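Long-range contacts in GCN5-related N-acetyltransferase (Brucella melitensis biovar Abortus 2308, PDB 3TCV), which probably transfers acetyl groups from acetyl-coenzyme A to amines, perhaps the N-terminal serine or alanine of proteins: residues E40-L46 with E146-F151; R70-L74 with I132-P136; G160-Y164 with S207-S211. All coordinates share one frame; numbering follows the deposited sequence.

Contact 1 of 3, residues E40-L46 with E146-F151; sequences EGRYVRL and EAQFLF
Glu146 reaches from helix 142-158 of this GNAT fold into the turn that leads to strand 44-48, and its carboxylate gathers the backbone N-H groups of successive residues there. OE2 takes Arg42 N at 2.8 Å, on its syn side but 20° out of the carboxylate plane. OE1 receives Tyr43 N through its syn lone pair at 2.7 Å, and a weak third bond comes to it from Val44 N. The extended side chain, CG anti to the backbone N (chi1 -169°), carries the acid straight out from the helix. Gly41, with no side chain in the way, brings its CA to 3.3 Å from Glu146 OE2, and Tyr43 lays its CB and ring carbon CD2 beside Glu146 OE1 while its hydroxyl bonds to the carbonyl of Leu224. The turn is also tied internally, Gly41 N bonding to Val44 O.

Toward the C-terminal end of both segments the packing is dense and apolar. Val44 CG1 lies 3.6 Å from Leu150 CD1, the two side chains running alongside each other and pointing opposite ways. Further along the strand Leu46 CD1 wedges between the helix backbone and an aromatic ring, 3.7 Å from Ala147 O and equally far from Phe151 CD1. Val103 of strand 99-105 backs both Val44 and Leu46.

The outer side is looser. Arg42 turns its guanidinium away, leaving NE 6.1 Å from Glu146 OE2, while exposed Glu40 directs its carboxylate to Lys106.

Glu146 is thus a buried acid answered across this contact by main-chain N-H groups, with Arg42's charge held at a distance, an environment that would be expected to favour its ionised form.

Contact 2 of 3, residues R70-L74 with I132-P136; sequences RFTWL and IYWGP
Trp134 O receives a 2.7 Å hydrogen bond from a water that in turn accepts one of 2.9 Å from Arg70 NH1; the water lies at the edge of the guanidinium, in its plane. This bridge joins the loop after helix 67-70 to the end of strand 126-134, the strand that in GNAT folds runs into the pyrophosphate-binding loop of the cofactor site. Arg70 is gripped on other sides too: NE makes a salt bridge with Asp66, and one guanidinium face is met by Pro136 CB, 3.6 Å from NH2. Arg70 CB stands at the edge of the Tyr133 ring, and the extended chain from CG to NE carries the guanidinium on to Pro136.

The Tyr133 ring is packed on both faces. Phe71 CE2 sits over the middle of one, while Gly135 N lies over the opposite face. The two rings are oblique, with planes at 48° and centroids 4.8 Å apart. A chi1 of 171° swings the Tyr133 ring away from its own N and out toward the loop, and its hydroxyl is bonded to the carbonyl of Ala61.

A type I turn from Phe71 to Leu74 swings the leucine back to the strand, where CD1 packs on Tyr133 CB and Leu74 CD2 presses to 3.2 Å from Ile132 O.

Contact 3 of 3, residues G160-Y164 with S207-S211; sequences GYRRY and SVLDS
Tyr164 and Val208 form an antiparallel hydrogen-bonded pair that joins strand 163-169 to strand 199-209, neighbours in the mixed sheet of the GNAT fold. Tyr164 N bonds to Val208 O and Val208 N to Tyr164 O, both at 2.9 Å. Past the non-hydrogen-bonded pair Arg163 and Leu209 the ladder ends in a less regular bond: Asp210 N meets Arg162 O at 3.1 Å from 56° above the carbonyl plane. CA-H...O contacts fill in between, the closest being Ser207 CA to Tyr164 O at 3.2 Å.

Apolar packing is modest. Val208 CB stands at the edge of the Tyr164 ring, and Phe184 touches both side chains.

Charged and polar groups work mainly at the subunit boundary. The extended Arg163 lays a guanidinium face over Ser207 CB, Arg163 NH1 being 3.5 Å from Ser207 CB; Glu187 makes a salt bridge with Arg163 NH2 and a hydrogen bond with Ser207 OG. Arg191 of the second subunit offers its carbonyl to Arg163 and its guanidinium to Ser207, while Asn200 and Gln192 of that subunit engage Arg162 and Asp210. Between these last two, opposite charges are joined indirectly: one water takes Arg162 NE at 2.8 Å and gives a 2.7 Å bond to Asp210 OD2.

Helix 142-158 connects the three contacts. In contact 1 it packs on strand 44-48, near one end of the strand order, while its Ala147 packs against Trp134 of contact 2, whose NE1 bonds Gln115, at 4.0 Å from CB to NE1. Gln148 OE1 and Tyr164 OH of contact 3, 2.6 Å apart, are probably hydrogen-bonded. Centres of contacts 1 and 2 lie about 18 Å apart, those of 1 and 3 about 19 Å. Contacts 2 and 3 are on opposite sides of the chain's centre, about 25 Å between centres, although their strands 126-134 and 163-169 are neighbours. In GNAT enzymes acetyl-CoA binds in the cleft where the equivalent strands splay apart; contact 2 therefore probably borders that site, while contact 3 faces the second subunit.

Contact 1 of 3, residues E40-L46 with E146-F151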
loop_
_atom_site.group_PDB
_atom_site.type_symbol
_atom_site.label_atom_id
_atom_site.label_comp_id
_atom_site.label_asym_id
_atom_site.label_seq_id
_atom_site.Cartn_x
_atom_site.Cartn_y
_atom_site.Cartn_z
ATOM N N GLU B 40 -21.779 14.967 -13.010
ATOM C CA GLU B 40 -23.222 14.867 -13.160
ATOM C C GLU B 40 -23.605 13.580 -13.888
ATOM O O GLU B 40 -23.150 13.327 -14.995
ATOM C CB GLU B 40 -23.716 16.070 -13.972
ATOM C CG GLU B 40 -25.227 16.191 -14.098
ATOM C CD GLU B 40 -25.880 16.882 -12.925
ATOM O OE1 GLU B 40 -25.211 17.717 -12.278
ATOM O OE2 GLU B 40 -27.076 16.597 -12.673
ATOM N N GLY B 41 -24.461 12.776 -13.267
ATOM C CA GLY B 41 -24.983 11.591 -13.904
ATOM C C GLY B 41 -26.492 11.674 -14.043
ATOM O O GLY B 41 -27.094 12.727 -13.820
ATOM N N ARG B 42 -27.103 10.554 -14.390
ATOM C CA ARG B 42 -28.566 10.448 -14.486
ATOM C C ARG B 42 -29.234 10.366 -13.111
ATOM O O ARG B 42 -30.308 10.946 -12.900
ATOM C CB ARG B 42 -28.947 9.221 -15.309
ATOM C CG ARG B 42 -30.444 8.990 -15.460
ATOM C CD ARG B 42 -30.709 7.794 -16.369
ATOM N NE ARG B 42 -30.254 8.042 -17.737
ATOM C CZ ARG B 42 -30.959 8.698 -18.664
ATOM N NH1 ARG B 42 -32.175 9.182 -18.395
ATOM N NH2 ARG B 42 -30.442 8.874 -19.874
ATOM N N TYR B 43 -28.611 9.629 -12.187
ATOM C CA TYR B 43 -29.213 9.339 -10.871
ATOM C C TYR B 43 -28.568 10.134 -9.731
ATOM O O TYR B 43 -29.197 10.386 -8.718
ATOM C CB TYR B 43 -29.109 7.830 -10.576
ATOM C CG TYR B 43 -29.645 6.970 -11.700
ATOM C CD1 TYR B 43 -31.011 6.834 -11.909
ATOM C CD2 TYR B 43 -28.789 6.292 -12.567
ATOM C CE1 TYR B 43 -31.507 6.057 -12.937
ATOM C CE2 TYR B 43 -29.285 5.526 -13.610
ATOM C CZ TYR B 43 -30.649 5.397 -13.782
ATOM O OH TYR B 43 -31.179 4.639 -14.824
ATOM N N VAL B 44 -27.316 10.538 -9.914
ATOM C CA VAL B 44 -26.485 11.077 -8.840
ATOM C C VAL B 44 -25.669 12.271 -9.345
ATOM O O VAL B 44 -25.369 12.375 -10.543
ATOM C CB VAL B 44 -25.528 9.968 -8.352
ATOM C CG1 VAL B 44 -24.288 9.890 -9.254
ATOM C CG2 VAL B 44 -25.166 10.158 -6.896
ATOM N N ARG B 45 -25.326 13.168 -8.424
ATOM C CA ARG B 45 -24.386 14.241 -8.669
ATOM C C ARG B 45 -23.289 14.178 -7.602
ATOM O O ARG B 45 -23.583 13.947 -6.427
ATOM C CB ARG B 45 -25.105 15.585 -8.613
ATOM C CG ARG B 45 -24.222 16.770 -8.933
ATOM C CD ARG B 45 -25.059 17.998 -9.266
ATOM N NE ARG B 45 -25.637 18.604 -8.077
ATOM C CZ ARG B 45 -26.918 18.524 -7.696
ATOM N NH1 ARG B 45 -27.826 17.860 -8.417
ATOM N NH2 ARG B 45 -27.309 19.147 -6.573
ATOM N N LEU B 46 -22.038 14.376 -8.021
ATOM C CA LEU B 46 -20.904 14.438 -7.110
ATOM C C LEU B 46 -20.419 15.871 -7.073
ATOM O O LEU B 46 -20.111 16.435 -8.112
ATOM C CB LEU B 46 -19.762 13.513 -7.572
ATOM C CG LEU B 46 -20.117 12.051 -7.862
ATOM C CD1 LEU B 46 -18.898 11.204 -8.243
ATOM C CD2 LEU B 46 -20.839 11.478 -6.648
ATOM N N GLU B 146 -23.775 4.480 -9.950
ATOM C CA GLU B 146 -23.323 5.609 -10.779
ATOM C C GLU B 146 -22.282 6.500 -10.067
ATOM O O GLU B 146 -21.404 7.046 -10.734
ATOM C CB GLU B 146 -24.507 6.433 -11.306
ATOM C CG GLU B 146 -24.101 7.430 -12.375
ATOM C CD GLU B 146 -25.296 8.202 -12.919
ATOM O OE1 GLU B 146 -26.142 8.657 -12.122
ATOM O OE2 GLU B 146 -25.381 8.359 -14.149
ATOM N N ALA B 147 -22.358 6.620 -8.731
ATOM C CA ALA B 147 -21.339 7.341 -7.962
ATOM C C ALA B 147 -19.947 6.738 -8.172
ATOM O O ALA B 147 -18.948 7.457 -8.353
ATOM C CB ALA B 147 -21.682 7.332 -6.489
ATOM N N GLN B 148 -19.897 5.414 -8.153
ATOM C CA GLN B 148 -18.657 4.664 -8.396
ATOM C C GLN B 148 -18.204 4.885 -9.855
ATOM O O GLN B 148 -17.025 5.228 -10.116
ATOM C CB GLN B 148 -18.889 3.171 -8.092
ATOM C CG GLN B 148 -17.676 2.319 -7.817
ATOM C CD GLN B 148 -16.636 2.312 -8.919
ATOM O OE1 GLN B 148 -15.624 2.939 -8.776
ATOM N NE2 GLN B 148 -16.864 1.570 -9.982
ATOM N N PHE B 149 -19.157 4.700 -10.783
ATOM C CA PHE B 149 -18.924 4.826 -12.214
ATOM C C PHE B 149 -18.314 6.167 -12.569
ATOM O O PHE B 149 -17.371 6.237 -13.355
ATOM C CB PHE B 149 -20.224 4.671 -13.023
ATOM C CG PHE B 149 -20.024 4.794 -14.517
ATOM C CD1 PHE B 149 -19.352 3.807 -15.230
ATOM C CD2 PHE B 149 -20.462 5.923 -15.199
ATOM C CE1 PHE B 149 -19.150 3.938 -16.604
ATOM C CE2 PHE B 149 -20.273 6.060 -16.572
ATOM C CZ PHE B 149 -19.620 5.062 -17.275
ATOM N N LEU B 150 -18.878 7.245 -12.033
ATOM C CA LEU B 150 -18.388 8.573 -12.374
ATOM C C LEU B 150 -16.914 8.789 -11.982
ATOM O O LEU B 150 -16.166 9.417 -12.717
ATOM C CB LEU B 150 -19.285 9.652 -11.779
ATOM C CG LEU B 150 -20.681 9.810 -12.397
ATOM C CD1 LEU B 150 -21.526 10.705 -11.496
ATOM C CD2 LEU B 150 -20.633 10.321 -13.844
ATOM N N PHE B 151 -16.491 8.268 -10.828
ATOM C CA PHE B 151 -15.090 8.304 -10.463
ATOM C C PHE B 151 -14.242 7.454 -11.415
ATOM O O PHE B 151 -13.171 7.888 -11.853
ATOM C CB PHE B 151 -14.894 7.775 -9.038
ATOM C CG PHE B 151 -14.915 8.822 -7.944
ATOM C CD1 PHE B 151 -15.327 10.140 -8.160
ATOM C CD2 PHE B 151 -14.557 8.449 -6.639
ATOM C CE1 PHE B 151 -15.320 11.056 -7.109
ATOM C CE2 PHE B 151 -14.560 9.363 -5.596
ATOM C CZ PHE B 151 -14.952 10.666 -5.840
#

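Contact 2 of 3, residues R70-L74 with I132-P136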
loop_
_atom_site.group_PDB
_atom_site.type_symbol
_atom_site.label_atom_id
_atom_site.label_comp_id
_atom_site.label_asym_id
_atom_site.label_seq_id
_atom_site.Cartn_x
_atom_site.Cartn_y
_atom_site.Cartn_z
ATOM N N ARG B 70 -24.230 0.980 9.686
ATOM C CA ARG B 70 -23.642 1.427 8.427
ATOM C C ARG B 70 -22.200 1.873 8.566
ATOM O O ARG B 70 -21.457 1.817 7.599
ATOM C CB ARG B 70 -24.465 2.561 7.807
ATOM C CG ARG B 70 -25.859 2.139 7.386
ATOM C CD ARG B 70 -26.725 3.317 6.981
ATOM N NE ARG B 70 -28.096 2.855 6.765
ATOM C CZ ARG B 70 -28.529 2.260 5.659
ATOM N NH1 ARG B 70 -27.746 2.118 4.590
ATOM N NH2 ARG B 70 -29.795 1.839 5.610
ATOM N N PHE B 71 -21.812 2.355 9.748
ATOM C CA PHE B 71 -20.455 2.870 9.963
ATOM C C PHE B 71 -19.498 1.826 10.517
ATOM O O PHE B 71 -18.335 2.142 10.712
ATOM C CB PHE B 71 -20.477 4.085 10.902
ATOM C CG PHE B 71 -20.656 5.402 10.196
ATOM C CD1 PHE B 71 -19.640 6.340 10.178
ATOM C CD2 PHE B 71 -21.829 5.698 9.528
ATOM C CE1 PHE B 71 -19.793 7.545 9.531
ATOM C CE2 PHE B 71 -21.990 6.905 8.872
ATOM C CZ PHE B 71 -20.972 7.829 8.870
ATOM N N THR B 72 -19.966 0.595 10.745
ATOM C CA THR B 72 -19.167 -0.452 11.414
ATOM C C THR B 72 -17.744 -0.546 10.872
ATOM O O THR B 72 -16.773 -0.520 11.653
ATOM C CB THR B 72 -19.826 -1.838 11.251
ATOM O OG1 THR B 72 -21.132 -1.822 11.845
ATOM C CG2 THR B 72 -18.989 -2.919 11.916
ATOM N N TRP B 73 -17.627 -0.628 9.546
ATOM C CA TRP B 73 -16.331 -0.872 8.895
ATOM C C TRP B 73 -15.620 0.358 8.459
ATOM O O TRP B 73 -14.515 0.262 7.935
ATOM C CB TRP B 73 -16.506 -1.791 7.681
ATOM C CG TRP B 73 -17.234 -3.044 8.009
ATOM C CD1 TRP B 73 -18.541 -3.380 7.669
ATOM C CD2 TRP B 73 -16.734 -4.169 8.774
ATOM N NE1 TRP B 73 -18.869 -4.610 8.150
ATOM C CE2 TRP B 73 -17.829 -5.139 8.836
ATOM C CE3 TRP B 73 -15.540 -4.460 9.404
ATOM C CZ2 TRP B 73 -17.700 -6.349 9.492
ATOM C CZ3 TRP B 73 -15.415 -5.686 10.067
ATOM C CH2 TRP B 73 -16.475 -6.606 10.120
ATOM N N LEU B 74 -16.243 1.522 8.622
ATOM C CA LEU B 74 -15.620 2.787 8.260
ATOM C C LEU B 74 -14.619 3.193 9.327
ATOM O O LEU B 74 -14.660 2.688 10.429
ATOM C CB LEU B 74 -16.688 3.867 8.112
ATOM C CG LEU B 74 -17.606 3.731 6.902
ATOM C CD1 LEU B 74 -18.449 4.995 6.730
ATOM C CD2 LEU B 74 -16.786 3.462 5.655
ATOM N N ILE B 132 -15.839 5.557 1.506
ATOM C CA ILE B 132 -17.219 5.500 0.985
ATOM C C ILE B 132 -18.251 5.382 2.102
ATOM O O ILE B 132 -18.188 4.477 2.927
ATOM C CB ILE B 132 -17.399 4.280 0.035
ATOM C CG1 ILE B 132 -16.515 4.449 -1.209
ATOM C CG2 ILE B 132 -18.882 4.104 -0.341
ATOM C CD1 ILE B 132 -16.478 3.211 -2.098
ATOM N N TYR B 133 -19.204 6.312 2.126
ATOM C CA TYR B 133 -20.420 6.131 2.889
ATOM C C TYR B 133 -21.587 6.464 1.975
ATOM O O TYR B 133 -21.776 7.628 1.611
ATOM C CB TYR B 133 -20.485 7.024 4.142
ATOM C CG TYR B 133 -21.846 6.965 4.779
ATOM C CD1 TYR B 133 -22.374 5.744 5.189
ATOM C CD2 TYR B 133 -22.624 8.098 4.952
ATOM C CE1 TYR B 133 -23.646 5.647 5.738
ATOM C CE2 TYR B 133 -23.907 8.012 5.513
ATOM C CZ TYR B 133 -24.404 6.791 5.907
ATOM O OH TYR B 133 -25.667 6.650 6.475
ATOM N N TRP B 134 -22.345 5.425 1.612
ATOM C CA TRP B 134 -23.551 5.565 0.814
ATOM C C TRP B 134 -24.737 5.222 1.677
ATOM O O TRP B 134 -24.986 4.060 1.998
ATOM C CB TRP B 134 -23.486 4.662 -0.410
ATOM C CG TRP B 134 -22.414 5.011 -1.409
ATOM C CD1 TRP B 134 -21.884 6.254 -1.708
ATOM C CD2 TRP B 134 -21.749 4.077 -2.326
ATOM N NE1 TRP B 134 -20.930 6.152 -2.691
ATOM C CE2 TRP B 134 -20.828 4.873 -3.125
ATOM C CE3 TRP B 134 -21.815 2.710 -2.530
ATOM C CZ2 TRP B 134 -19.998 4.300 -4.062
ATOM C CZ3 TRP B 134 -20.970 2.139 -3.487
ATOM C CH2 TRP B 134 -20.083 2.919 -4.231
ATOM N N GLY B 135 -25.469 6.252 2.089
ATOM C CA GLY B 135 -26.583 6.089 2.990
ATOM C C GLY B 135 -27.834 5.542 2.339
ATOM O O GLY B 135 -27.859 5.220 1.139
ATOM N N PRO B 136 -28.888 5.418 3.136
ATOM C CA PRO B 136 -30.114 4.740 2.708
ATOM C C PRO B 136 -30.805 5.334 1.480
ATOM O O PRO B 136 -31.478 4.594 0.767
ATOM C CB PRO B 136 -31.011 4.808 3.938
ATOM C CG PRO B 136 -30.455 5.864 4.808
ATOM C CD PRO B 136 -29.006 6.016 4.476
HETATM O O HOH W 1 -24.893 2.511 4.260
#

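Contact 3 of 3, residues G160-Y164 with S207-S211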
loop_
_atom_site.group_PDB
_atom_site.type_symbol
_atom_site.label_atom_id
_atom_site.label_comp_id
_atom_site.label_asym_id
_atom_site.label_seq_id
_atom_site.Cartn_x
_atom_site.Cartn_y
_atom_site.Cartn_z
ATOM N N GLY B 160 -6.338 9.444 -17.225
ATOM C CA GLY B 160 -5.487 8.486 -17.936
ATOM C C GLY B 160 -4.656 7.626 -17.000
ATOM O O GLY B 160 -3.530 7.255 -17.320
ATOM N N TYR B 161 -5.228 7.279 -15.843
ATOM C CA TYR B 161 -4.515 6.419 -14.883
ATOM C C TYR B 161 -4.463 4.952 -15.345
ATOM O O TYR B 161 -5.144 4.557 -16.311
ATOM C CB TYR B 161 -5.135 6.561 -13.492
ATOM C CG TYR B 161 -4.666 7.759 -12.704
ATOM C CD1 TYR B 161 -4.371 7.652 -11.338
ATOM C CD2 TYR B 161 -4.534 9.007 -13.289
ATOM C CE1 TYR B 161 -3.958 8.747 -10.606
ATOM C CE2 TYR B 161 -4.117 10.108 -12.559
ATOM C CZ TYR B 161 -3.831 9.988 -11.219
ATOM O OH TYR B 161 -3.421 11.083 -10.474
ATOM N N ARG B 162 -3.589 4.164 -14.700
ATOM C CA ARG B 162 -3.288 2.791 -15.104
ATOM C C ARG B 162 -3.958 1.759 -14.191
ATOM O O ARG B 162 -4.096 0.610 -14.558
ATOM C CB ARG B 162 -1.776 2.502 -14.977
ATOM C CG ARG B 162 -0.834 3.384 -15.735
ATOM C CD ARG B 162 0.569 2.805 -15.679
ATOM N NE ARG B 162 0.657 1.565 -16.448
ATOM C CZ ARG B 162 1.306 0.459 -16.070
ATOM N NH1 ARG B 162 1.939 0.383 -14.894
ATOM N NH2 ARG B 162 1.291 -0.596 -16.856
ATOM N N ARG B 163 -4.251 2.163 -12.958
ATOM C CA ARG B 163 -4.659 1.239 -11.891
ATOM C C ARG B 163 -5.576 1.969 -10.918
ATOM O O ARG B 163 -5.234 3.071 -10.400
ATOM C CB ARG B 163 -3.397 0.718 -11.169
ATOM C CG ARG B 163 -3.617 -0.077 -9.882
ATOM C CD ARG B 163 -2.313 -0.426 -9.162
ATOM N NE ARG B 163 -2.619 -1.009 -7.848
ATOM C CZ ARG B 163 -3.078 -2.239 -7.640
ATOM N NH1 ARG B 163 -3.137 -3.111 -8.614
ATOM N NH2 ARG B 163 -3.396 -2.636 -6.416
ATOM N N TYR B 164 -6.747 1.371 -10.677
ATOM C CA TYR B 164 -7.811 1.960 -9.847
ATOM C C TYR B 164 -8.150 0.950 -8.753
ATOM O O TYR B 164 -8.471 -0.207 -9.038
ATOM C CB TYR B 164 -9.000 2.233 -10.754
ATOM C CG TYR B 164 -10.223 2.867 -10.143
ATOM C CD1 TYR B 164 -10.152 4.063 -9.450
ATOM C CD2 TYR B 164 -11.471 2.285 -10.307
ATOM C CE1 TYR B 164 -11.305 4.643 -8.947
ATOM C CE2 TYR B 164 -12.627 2.860 -9.813
ATOM C CZ TYR B 164 -12.531 4.047 -9.125
ATOM O OH TYR B 164 -13.673 4.636 -8.627
ATOM N N SER B 207 -8.406 -4.436 -7.822
ATOM C CA SER B 207 -8.065 -3.411 -8.787
ATOM C C SER B 207 -8.766 -3.571 -10.120
ATOM O O SER B 207 -9.148 -4.687 -10.530
ATOM C CB SER B 207 -6.574 -3.361 -9.027
ATOM O OG SER B 207 -6.092 -4.465 -9.783
ATOM N N VAL B 208 -8.920 -2.436 -10.782
ATOM C CA VAL B 208 -9.305 -2.369 -12.188
ATOM C C VAL B 208 -8.105 -1.730 -12.915
ATOM O O VAL B 208 -7.629 -0.669 -12.515
ATOM C CB VAL B 208 -10.587 -1.550 -12.428
ATOM C CG1 VAL B 208 -10.865 -1.379 -13.911
ATOM C CG2 VAL B 208 -11.783 -2.246 -11.791
ATOM N N LEU B 209 -7.621 -2.403 -13.953
ATOM C CA LEU B 209 -6.558 -1.881 -14.826
ATOM C C LEU B 209 -7.119 -1.103 -16.000
ATOM O O LEU B 209 -8.254 -1.328 -16.431
ATOM C CB LEU B 209 -5.705 -3.028 -15.379
ATOM C CG LEU B 209 -5.038 -3.952 -14.365
ATOM C CD1 LEU B 209 -4.112 -4.898 -15.145
ATOM C CD2 LEU B 209 -4.318 -3.163 -13.282
ATOM N N ASP B 210 -6.321 -0.190 -16.536
ATOM C CA ASP B 210 -6.732 0.556 -17.731
ATOM C C ASP B 210 -7.187 -0.370 -18.880
ATOM O O ASP B 210 -8.147 -0.073 -19.603
ATOM C CB ASP B 210 -5.651 1.560 -18.167
ATOM C CG ASP B 210 -4.267 0.936 -18.370
ATOM O OD1 ASP B 210 -4.084 -0.298 -18.242
ATOM O OD2 ASP B 210 -3.346 1.724 -18.698
ATOM N N SER B 211 -6.546 -1.526 -19.015
ATOM C CA SER B 211 -6.921 -2.495 -20.062
ATOM C C SER B 211 -8.281 -3.177 -19.824
ATOM O O SER B 211 -8.884 -3.721 -20.764
ATOM C CB SER B 211 -5.831 -3.556 -20.202
ATOM O OG SER B 211 -5.639 -4.255 -18.987
HETATM O O HOH W 2 -0.662 1.530 -18.972
#